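Local coordinates for protein probable aminotransferase (PDB 5YKR) that is a probable class-III aminotransferase, a PLP-dependent enzyme that carries pyridoxal phosphate on a lysine and assembles from two copies of the chain, at residues P376-R381 against T392-N397; R385-F390 against H403-L408; W133-S138 against S294-C299. One frame throughout, in Å; residues are numbered along the deposited sequence. Where two conformers were deposited one is given.

Contact 1. Residues P376-R381 against T392-N397; sequences PWHVTR and THAPRN
His378 lays its imidazole against the backbone of His393 and Ala394, and this ring-on-peptide packing is the heart of the contact. CB already points toward 392-397, and with CG between the backbone N and the carbonyl carbon, chi1 69°, the imidazole lies along the loop backbone. Over one face the C-H of Ala394 CA makes a CH-pi contact, 3.8 Å from the ring centroid, with the peptide carbon of His393 lying above the rim of the same face. Ala394 N stands over the middle of the ring.

Van der Waals contacts extend this packing at both ends. CD of Pro395 comes within 3.6 Å of His378 NE2, approaching obliquely, while at the other end of the interface Pro376 CB meets Thr392 OG1, also at 3.6 Å.

Polar pairing across the two segments is absent, although two N/O pairs are close. Pro376 O and Thr392 N lie 3.2 Å apart, but the angle is too poor for a hydrogen bond, and the same holds for His378 ND1 and His393 O at 3.3 Å. His378 ND1 is instead hydrogen-bonded to Met391 O, the residue before Thr392, which probably holds the rotation of the imidazole with its face to the peptide.

The general case illustrated here is a beta hairpin whose outgoing chain folds back beside its partner strand. Strands 378-382 and 385-389 form the hairpin in a three-stranded antiparallel sheet, and the 392-397 loop then runs past the edge strand 378-382 to Asn397, the N-cap of helix 398-402.

Contact 2. Residues R385-F390 against H403-L408; sequences RVEYLF and HARNGL
Phe390 N donates to Ala404 O at 3.0 Å, in the carbonyl plane and on a lone pair, with an N-H...O angle of 156°. With CG beside the backbone N, chi1 -47°, the phenyl ring reaches past this carbonyl to the next residues, where its edge meets Asn406 N, 3.9 Å from Phe390 CE2. Ring and amide planes of Phe390 and Asn406 stand 53° apart.

Arg405 starts out pointing away, yet bends at chi2 and chi3 and returns over the strand. The Arg405 and Leu389 side chains cross at about a right angle, with Arg405 CD 3.6 Å from Leu389 CD2, which also packs on Ala404 CB at 4.0 Å. Farther along, Arg405 NH1 comes within 4.2 Å of Glu387 OE2, but the oxygen lies well out of the guanidinium plane, so any attraction is probably of charge alone. Arg405 NE has its salt bridge with Glu410 and NH2 its hydrogen bond to Phe427 O, while Glu387 OE2 accepts from Asn429 N.

Strand 385-389 is the middle of its sheet, between 378-382 and 430-432; the Phe390-Ala404 bond joins the residue after it to the connection leading into helix 407-418, whose Ile409 and Glu410 also touch Phe390.

Contact 3. Residues W133-S138 against S294-C299; sequences WQVTTS and SAVWGC
Trp297 holds CG between the backbone N and the carbonyl carbon, chi1 65°, and Trp133 sets its own beside the backbone N, chi1 -63°; these settings lean each indole toward the partner strand, on opposite faces of the sheet: Trp133 over Gly298, Trp297 beside Gln134. Strands 133-136 and 295-299 pair antiparallel at the margin of the seven-stranded mixed sheet, as counted within one chain, of the large domain of this PLP-dependent aminotransferase fold; Trp133 and Val135 also make backbone hydrogen bonds to the second subunit.

Two hydrogen-bonded pairs hold the ladder. Between Gln134 and Trp297 the bonds run both ways, with Gln134 N to Trp297 O at 2.9 Å and nearly straight in line with the carbonyl. In the pair of Thr136 and Ala295, Thr136 N reaches Ala295 O at 2.9 Å, whereas the return bond from Ala295 N to Thr136 O is 3.1 Å long and its donor stands above the carbonyl plane. Gln335 NE2 also bonds Thr136 O.

On the face of Trp133, Val135 and Val296, the six-membered ring of Trp133 lies flat over Gly298, whose CA makes a CH-pi contact 3.5 Å from the ring centroid. CZ3 of this indole also packs on Val296 CG2.

On the opposite face, with Thr136 and Ala295, the Gln134 and Trp297 side chains run side by side. Gln134 CB lies over the five-membered ring of Trp297, while Thr136 CG2 comes to the edge of that indole, 4.0 Å from Trp297 CD1. The bent Gln134 side chain turns its amide back along its own strand: Gln134 NE2 donates to Trp133 O at 2.8 Å, on a lone pair, and bonds Ala45 O of the second subunit too.

Along the chain, contact 3 closes before the other two open, and contacts 1 and 2 then interleave, their segments alternating. These two touch, with centres 9 Å apart: strands 378-382 and 385-389 are neighbours in one small antiparallel sheet, and the backbone bonds Thr380 O to Glu387 N and His378 O to Leu389 N probably join them. Contact 3 belongs to the separate seven-stranded sheet on the opposite side of the chain's centre, its own centre about 32 Å from that of contact 1 and 30 Å from that of contact 2. Contacts 1 and 2 thus pack the chain that follows a hairpin back onto its small sheet, whereas contact 3 pairs strands distant in sequence beside the second subunit.

Contact 1. Residues P376-R381 against T392-N397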
loop_
_atom_site.group_PDB
_atom_site.type_symbol
_atom_site.label_atom_id
_atom_site.label_comp_id
_atom_site.label_asym_id
_atom_site.label_seq_id
_atom_site.Cartn_x
_atom_site.Cartn_y
_atom_site.Cartn_z
ATOM N N PRO A 376 21.059 12.261 -32.119
ATOM C CA PRO A 376 21.340 13.213 -31.051
ATOM C C PRO A 376 20.754 12.725 -29.731
ATOM O O PRO A 376 19.976 13.416 -29.070
ATOM C CB PRO A 376 20.618 14.483 -31.555
ATOM C CG PRO A 376 19.427 13.963 -32.304
ATOM C CD PRO A 376 19.920 12.710 -32.962
ATOM N N TRP A 377 21.134 11.506 -29.362
ATOM C CA TRP A 377 20.619 10.813 -28.182
ATOM C C TRP A 377 21.830 10.327 -27.366
ATOM O O TRP A 377 22.966 10.305 -27.855
ATOM C CB TRP A 377 19.834 9.563 -28.581
ATOM C CG TRP A 377 18.596 9.716 -29.438
ATOM C CD1 TRP A 377 18.148 10.838 -30.072
ATOM C CD2 TRP A 377 17.674 8.685 -29.780
ATOM N NE1 TRP A 377 16.997 10.570 -30.749
ATOM C CE2 TRP A 377 16.688 9.247 -30.595
ATOM C CE3 TRP A 377 17.556 7.332 -29.428
ATOM C CZ2 TRP A 377 15.614 8.515 -31.072
ATOM C CZ3 TRP A 377 16.497 6.621 -29.898
ATOM C CH2 TRP A 377 15.539 7.209 -30.729
ATOM N N HIS A 378 21.576 9.910 -26.114
ATOM C CA HIS A 378 22.660 9.306 -25.322
ATOM C C HIS A 378 22.069 8.219 -24.444
ATOM O O HIS A 378 20.854 8.185 -24.233
ATOM C CB HIS A 378 23.436 10.319 -24.460
ATOM C CG HIS A 378 22.645 10.869 -23.326
ATOM N ND1 HIS A 378 21.699 11.854 -23.485
ATOM C CD2 HIS A 378 22.600 10.486 -22.034
ATOM C CE1 HIS A 378 21.100 12.054 -22.315
ATOM N NE2 HIS A 378 21.648 11.251 -21.413
ATOM N N VAL A 379 22.952 7.382 -23.937
ATOM C CA VAL A 379 22.587 6.312 -23.033
ATOM C C VAL A 379 23.410 6.370 -21.769
ATOM O O VAL A 379 24.597 6.696 -21.792
ATOM C CB VAL A 379 22.673 4.919 -23.738
ATOM C CG1 VAL A 379 24.111 4.499 -24.135
ATOM C CG2 VAL A 379 22.067 3.814 -22.895
ATOM N N THR A 380 22.735 6.006 -20.655
ATOM C CA THR A 380 23.308 6.007 -19.308
ATOM C C THR A 380 23.035 4.675 -18.610
ATOM O O THR A 380 22.009 4.071 -18.837
ATOM C CB THR A 380 22.703 7.159 -18.484
ATOM O OG1 THR A 380 22.996 8.396 -19.157
ATOM C CG2 THR A 380 23.256 7.233 -17.081
ATOM N N ARG A 381 23.960 4.234 -17.751
ATOM C CA ARG A 381 23.784 3.000 -16.963
ATOM C C ARG A 381 24.076 3.290 -15.490
ATOM O O ARG A 381 25.033 3.999 -15.136
ATOM C CB ARG A 381 24.705 1.889 -17.482
ATOM C CG ARG A 381 24.614 0.601 -16.654
ATOM C CD ARG A 381 25.356 -0.546 -17.282
ATOM N NE ARG A 381 26.800 -0.366 -17.179
ATOM C CZ ARG A 381 27.543 -0.761 -16.159
ATOM N NH1 ARG A 381 26.991 -1.366 -15.087
ATOM N NH2 ARG A 381 28.864 -0.570 -16.208
ATOM N N THR A 392 21.507 15.064 -26.805
ATOM C CA THR A 392 22.903 14.715 -27.078
ATOM C C THR A 392 23.758 14.398 -25.828
ATOM O O THR A 392 24.623 13.534 -25.860
ATOM C CB THR A 392 23.571 15.831 -27.910
ATOM O OG1 THR A 392 22.935 15.842 -29.177
ATOM C CG2 THR A 392 24.990 15.560 -28.131
ATOM N N HIS A 393 23.497 15.118 -24.752
ATOM C CA HIS A 393 24.342 15.101 -23.572
ATOM C C HIS A 393 23.480 14.730 -22.354
ATOM O O HIS A 393 22.288 14.942 -22.360
ATOM C CB HIS A 393 24.963 16.481 -23.345
ATOM C CG HIS A 393 25.805 16.979 -24.496
ATOM N ND1 HIS A 393 27.045 16.454 -24.798
ATOM C CD2 HIS A 393 25.581 17.961 -25.396
ATOM C CE1 HIS A 393 27.548 17.087 -25.845
ATOM N NE2 HIS A 393 26.683 18.018 -26.218
ATOM N N ALA A 394 24.103 14.183 -21.319
ATOM C CA ALA A 394 23.392 13.916 -20.099
ATOM C C ALA A 394 22.713 15.201 -19.588
ATOM O O ALA A 394 23.330 16.270 -19.558
ATOM C CB ALA A 394 24.344 13.383 -19.041
ATOM N N PRO A 395 21.465 15.078 -19.151
ATOM C CA PRO A 395 20.770 16.235 -18.601
ATOM C C PRO A 395 21.375 16.698 -17.296
ATOM O O PRO A 395 21.817 15.868 -16.486
ATOM C CB PRO A 395 19.340 15.704 -18.390
ATOM C CG PRO A 395 19.532 14.230 -18.085
ATOM C CD PRO A 395 20.655 13.838 -19.045
ATOM N N ARG A 396 21.378 17.988 -17.060
ATOM C CA ARG A 396 21.888 18.534 -15.795
ATOM C C ARG A 396 20.821 18.430 -14.691
ATOM O O ARG A 396 21.150 18.492 -13.545
ATOM C CB ARG A 396 22.272 20.010 -15.959
ATOM C CG ARG A 396 23.531 20.195 -16.791
ATOM C CD ARG A 396 23.819 21.671 -16.956
ATOM N NE ARG A 396 22.922 22.165 -17.991
ATOM C CZ ARG A 396 23.296 22.821 -19.095
ATOM N NH1 ARG A 396 24.569 23.159 -19.318
ATOM N NH2 ARG A 396 22.365 23.172 -19.971
ATOM N N ASN A 397 19.546 18.368 -15.091
ATOM C CA ASN A 397 18.461 18.313 -14.155
ATOM C C ASN A 397 17.217 17.689 -14.805
ATOM O O ASN A 397 17.188 17.432 -16.013
ATOM C CB ASN A 397 18.190 19.696 -13.546
ATOM C CG ASN A 397 17.973 20.761 -14.610
ATOM O OD1 ASN A 397 17.151 20.579 -15.514
ATOM N ND2 ASN A 397 18.717 21.875 -14.503
#

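Contact 2. Residues R385-F390 against H403-L408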
loop_
_atom_site.group_PDB
_atom_site.type_symbol
_atom_site.label_atom_id
_atom_site.label_comp_id
_atom_site.label_asym_id
_atom_site.label_seq_id
_atom_site.Cartn_x
_atom_site.Cartn_y
_atom_site.Cartn_z
ATOM N N ARG A 385 20.728 -1.188 -14.550
ATOM C CA ARG A 385 19.645 -0.466 -15.197
ATOM C C ARG A 385 20.222 0.489 -16.250
ATOM O O ARG A 385 21.138 1.246 -15.936
ATOM C CB ARG A 385 18.870 0.320 -14.104
ATOM C CG ARG A 385 17.587 0.979 -14.530
ATOM C CD ARG A 385 17.020 1.808 -13.389
ATOM N NE ARG A 385 15.694 2.277 -13.773
ATOM C CZ ARG A 385 14.542 1.586 -13.571
ATOM N NH1 ARG A 385 14.533 0.423 -12.932
ATOM N NH2 ARG A 385 13.428 2.037 -14.093
ATOM N N VAL A 386 19.701 0.412 -17.489
ATOM C CA VAL A 386 20.247 1.173 -18.628
ATOM C C VAL A 386 19.112 1.970 -19.289
ATOM O O VAL A 386 18.050 1.400 -19.571
ATOM C CB VAL A 386 20.819 0.190 -19.686
ATOM C CG1 VAL A 386 21.359 0.902 -20.926
ATOM C CG2 VAL A 386 21.925 -0.667 -19.048
ATOM N N GLU A 387 19.338 3.270 -19.548
ATOM C CA GLU A 387 18.274 4.067 -20.193
ATOM C C GLU A 387 18.878 5.090 -21.125
ATOM O O GLU A 387 19.849 5.751 -20.772
ATOM C CB GLU A 387 17.423 4.752 -19.112
ATOM C CG GLU A 387 16.263 5.590 -19.639
ATOM C CD GLU A 387 15.098 5.721 -18.668
ATOM O OE1 GLU A 387 15.287 5.377 -17.463
ATOM O OE2 GLU A 387 14.011 6.224 -19.099
ATOM N N TYR A 388 18.204 5.271 -22.260
ATOM C CA TYR A 388 18.570 6.324 -23.188
ATOM C C TYR A 388 17.533 7.490 -23.169
ATOM O O TYR A 388 16.393 7.353 -22.662
ATOM C CB TYR A 388 18.812 5.801 -24.589
ATOM C CG TYR A 388 17.749 4.899 -25.135
ATOM C CD1 TYR A 388 16.664 5.418 -25.885
ATOM C CD2 TYR A 388 17.812 3.524 -24.951
ATOM C CE1 TYR A 388 15.680 4.583 -26.367
ATOM C CE2 TYR A 388 16.838 2.685 -25.476
ATOM C CZ TYR A 388 15.808 3.222 -26.212
ATOM O OH TYR A 388 14.810 2.459 -26.728
ATOM N N LEU A 389 17.979 8.639 -23.647
ATOM C CA LEU A 389 17.194 9.867 -23.672
ATOM C C LEU A 389 17.473 10.537 -25.005
ATOM O O LEU A 389 18.601 10.456 -25.540
ATOM C CB LEU A 389 17.645 10.817 -22.546
ATOM C CG LEU A 389 16.905 10.941 -21.229
ATOM C CD1 LEU A 389 17.664 11.871 -20.303
ATOM C CD2 LEU A 389 15.422 11.329 -21.409
ATOM N N PHE A 390 16.470 11.269 -25.514
ATOM C CA PHE A 390 16.574 11.862 -26.861
ATOM C C PHE A 390 17.205 13.264 -26.806
ATOM O O PHE A 390 16.625 14.244 -27.275
ATOM C CB PHE A 390 15.211 11.909 -27.555
ATOM C CG PHE A 390 14.403 10.634 -27.488
ATOM C CD1 PHE A 390 15.002 9.374 -27.572
ATOM C CD2 PHE A 390 13.031 10.695 -27.378
ATOM C CE1 PHE A 390 14.231 8.221 -27.509
ATOM C CE2 PHE A 390 12.243 9.552 -27.345
ATOM C CZ PHE A 390 12.851 8.315 -27.395
ATOM N N HIS A 403 12.279 17.427 -21.580
ATOM C CA HIS A 403 12.131 17.795 -23.015
ATOM C C HIS A 403 12.590 16.728 -23.983
ATOM O O HIS A 403 12.231 16.755 -25.194
ATOM C CB HIS A 403 12.936 19.039 -23.322
ATOM C CG HIS A 403 12.436 20.240 -22.611
ATOM N ND1 HIS A 403 11.293 20.899 -23.021
ATOM C CD2 HIS A 403 12.920 20.939 -21.556
ATOM C CE1 HIS A 403 11.073 21.929 -22.215
ATOM N NE2 HIS A 403 12.062 21.995 -21.341
ATOM N N ALA A 404 13.372 15.791 -23.482
ATOM C CA ALA A 404 13.969 14.705 -24.297
ATOM C C ALA A 404 13.201 13.375 -24.281
ATOM O O ALA A 404 13.814 12.274 -24.475
ATOM C CB ALA A 404 15.367 14.499 -23.791
ATOM N N ARG A 405 11.896 13.504 -24.021
ATOM C CA ARG A 405 10.936 12.425 -23.992
ATOM C C ARG A 405 9.891 12.708 -25.103
ATOM O O ARG A 405 9.616 13.853 -25.429
ATOM C CB ARG A 405 10.311 12.286 -22.558
ATOM C CG ARG A 405 11.332 11.908 -21.435
ATOM C CD ARG A 405 11.914 10.473 -21.527
ATOM N NE ARG A 405 10.836 9.503 -21.520
ATOM C CZ ARG A 405 10.368 8.871 -20.435
ATOM N NH1 ARG A 405 10.952 9.028 -19.215
ATOM N NH2 ARG A 405 9.342 8.033 -20.559
ATOM N N ASN A 406 9.336 11.654 -25.704
ATOM C CA ASN A 406 8.356 11.760 -26.769
ATOM C C ASN A 406 7.519 10.513 -26.830
ATOM O O ASN A 406 8.057 9.413 -27.046
ATOM C CB ASN A 406 9.021 12.008 -28.125
ATOM C CG ASN A 406 8.003 12.185 -29.243
ATOM O OD1 ASN A 406 7.565 11.215 -29.919
ATOM N ND2 ASN A 406 7.534 13.442 -29.385
ATOM N N GLY A 407 6.202 10.672 -26.652
ATOM C CA GLY A 407 5.301 9.549 -26.549
ATOM C C GLY A 407 5.270 8.639 -27.770
ATOM O O GLY A 407 5.239 7.393 -27.662
ATOM N N LEU A 408 5.263 9.259 -28.941
ATOM C CA LEU A 408 5.136 8.527 -30.181
ATOM C C LEU A 408 6.394 7.696 -30.502
ATOM O O LEU A 408 6.288 6.509 -30.833
ATOM C CB LEU A 408 4.811 9.463 -31.341
ATOM C CG LEU A 408 4.799 8.806 -32.726
ATOM C CD1 LEU A 408 3.777 7.695 -32.829
ATOM C CD2 LEU A 408 4.545 9.805 -33.835
#

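Contact 3. Residues W133-S138 against S294-C299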
loop_
_atom_site.group_PDB
_atom_site.type_symbol
_atom_site.label_atom_id
_atom_site.label_comp_id
_atom_site.label_asym_id
_atom_site.label_seq_id
_atom_site.Cartn_x
_atom_site.Cartn_y
_atom_site.Cartn_z
ATOM N N TRP A 133 14.479 0.288 11.490
ATOM C CA TRP A 133 13.678 0.041 10.289
ATOM C C TRP A 133 12.196 -0.129 10.633
ATOM O O TRP A 133 11.808 -0.375 11.788
ATOM C CB TRP A 133 14.199 -1.244 9.597
ATOM C CG TRP A 133 15.594 -1.041 9.152
ATOM C CD1 TRP A 133 16.716 -1.112 9.927
ATOM C CD2 TRP A 133 16.019 -0.516 7.876
ATOM N NE1 TRP A 133 17.820 -0.694 9.205
ATOM C CE2 TRP A 133 17.409 -0.288 7.965
ATOM C CE3 TRP A 133 15.370 -0.248 6.668
ATOM C CZ2 TRP A 133 18.164 0.206 6.879
ATOM C CZ3 TRP A 133 16.119 0.266 5.605
ATOM C CH2 TRP A 133 17.496 0.496 5.722
ATOM N N GLN A 134 11.378 0.027 9.595
ATOM C CA GLN A 134 9.955 -0.298 9.604
ATOM C C GLN A 134 9.593 -0.818 8.216
ATOM O O GLN A 134 10.323 -0.606 7.243
ATOM C CB GLN A 134 9.098 0.940 9.932
ATOM C CG GLN A 134 9.196 1.454 11.349
ATOM C CD GLN A 134 8.516 0.584 12.389
ATOM O OE1 GLN A 134 7.337 0.809 12.690
ATOM N NE2 GLN A 134 9.279 -0.400 13.008
ATOM N N VAL A 135 8.471 -1.509 8.112
ATOM C CA VAL A 135 7.945 -2.050 6.842
ATOM C C VAL A 135 6.613 -1.447 6.519
ATOM O O VAL A 135 5.780 -1.234 7.420
ATOM C CB VAL A 135 7.792 -3.582 6.935
ATOM C CG1 VAL A 135 7.239 -4.211 5.670
ATOM C CG2 VAL A 135 9.096 -4.223 7.313
ATOM N N THR A 136 6.401 -1.164 5.257
ATOM C CA THR A 136 5.121 -0.687 4.716
ATOM C C THR A 136 4.624 -1.636 3.603
ATOM O O THR A 136 5.332 -2.588 3.231
ATOM C CB THR A 136 5.230 0.727 4.178
ATOM O OG1 THR A 136 6.085 0.681 3.036
ATOM C CG2 THR A 136 5.709 1.723 5.220
ATOM N N THR A 137 3.482 -1.315 3.002
ATOM C CA THR A 137 3.000 -2.087 1.822
ATOM C C THR A 137 3.388 -1.480 0.493
ATOM O O THR A 137 3.012 -2.036 -0.537
ATOM C CB THR A 137 1.483 -2.344 1.934
ATOM O OG1 THR A 137 0.786 -1.123 2.035
ATOM C CG2 THR A 137 1.157 -3.192 3.132
ATOM N N SER A 138 4.117 -0.372 0.499
ATOM C CA SER A 138 4.620 0.233 -0.779
ATOM C C SER A 138 5.669 1.300 -0.497
ATOM O O SER A 138 5.696 1.900 0.560
ATOM C CB SER A 138 3.480 0.904 -1.522
ATOM O OG SER A 138 2.989 2.060 -0.834
ATOM N N SER A 294 5.315 -4.313 -0.860
ATOM C CA SER A 294 6.165 -4.107 0.315
ATOM C C SER A 294 7.140 -2.978 0.085
ATOM O O SER A 294 7.451 -2.625 -1.071
ATOM C CB SER A 294 6.987 -5.355 0.644
ATOM O OG SER A 294 6.276 -6.569 0.728
ATOM N N ALA A 295 7.605 -2.406 1.194
ATOM C CA ALA A 295 8.794 -1.565 1.184
ATOM C C ALA A 295 9.369 -1.574 2.594
ATOM O O ALA A 295 8.666 -1.913 3.568
ATOM C CB ALA A 295 8.468 -0.125 0.749
ATOM N N VAL A 296 10.639 -1.152 2.693
ATOM C CA VAL A 296 11.239 -0.871 3.972
ATOM C C VAL A 296 11.677 0.580 4.015
ATOM O O VAL A 296 12.002 1.192 2.971
ATOM C CB VAL A 296 12.456 -1.794 4.254
ATOM C CG1 VAL A 296 12.011 -3.244 4.386
ATOM C CG2 VAL A 296 13.561 -1.658 3.191
ATOM N N TRP A 297 11.739 1.136 5.213
ATOM C CA TRP A 297 12.415 2.371 5.431
ATOM C C TRP A 297 13.235 2.287 6.676
ATOM O O TRP A 297 12.840 1.636 7.635
ATOM C CB TRP A 297 11.500 3.570 5.397
ATOM C CG TRP A 297 10.499 3.693 6.417
ATOM C CD1 TRP A 297 9.214 3.280 6.350
ATOM C CD2 TRP A 297 10.673 4.347 7.674
ATOM N NE1 TRP A 297 8.547 3.638 7.508
ATOM C CE2 TRP A 297 9.423 4.296 8.345
ATOM C CE3 TRP A 297 11.766 4.966 8.316
ATOM C CZ2 TRP A 297 9.231 4.825 9.623
ATOM C CZ3 TRP A 297 11.562 5.506 9.576
ATOM C CH2 TRP A 297 10.324 5.464 10.188
ATOM N N GLY A 298 14.349 2.981 6.648
ATOM C CA GLY A 298 15.293 3.012 7.765
ATOM C C GLY A 298 15.715 4.407 8.131
ATOM O O GLY A 298 15.563 5.318 7.323
ATOM N N CYS A 299 16.180 4.566 9.381
ATOM C CA CYS A 299 16.666 5.868 9.820
ATOM C C CYS A 299 17.827 5.740 10.749
ATOM O O CYS A 299 18.066 4.684 11.373
ATOM C CB CYS A 299 15.555 6.669 10.459
ATOM S SG CYS A 299 14.937 6.068 12.055
#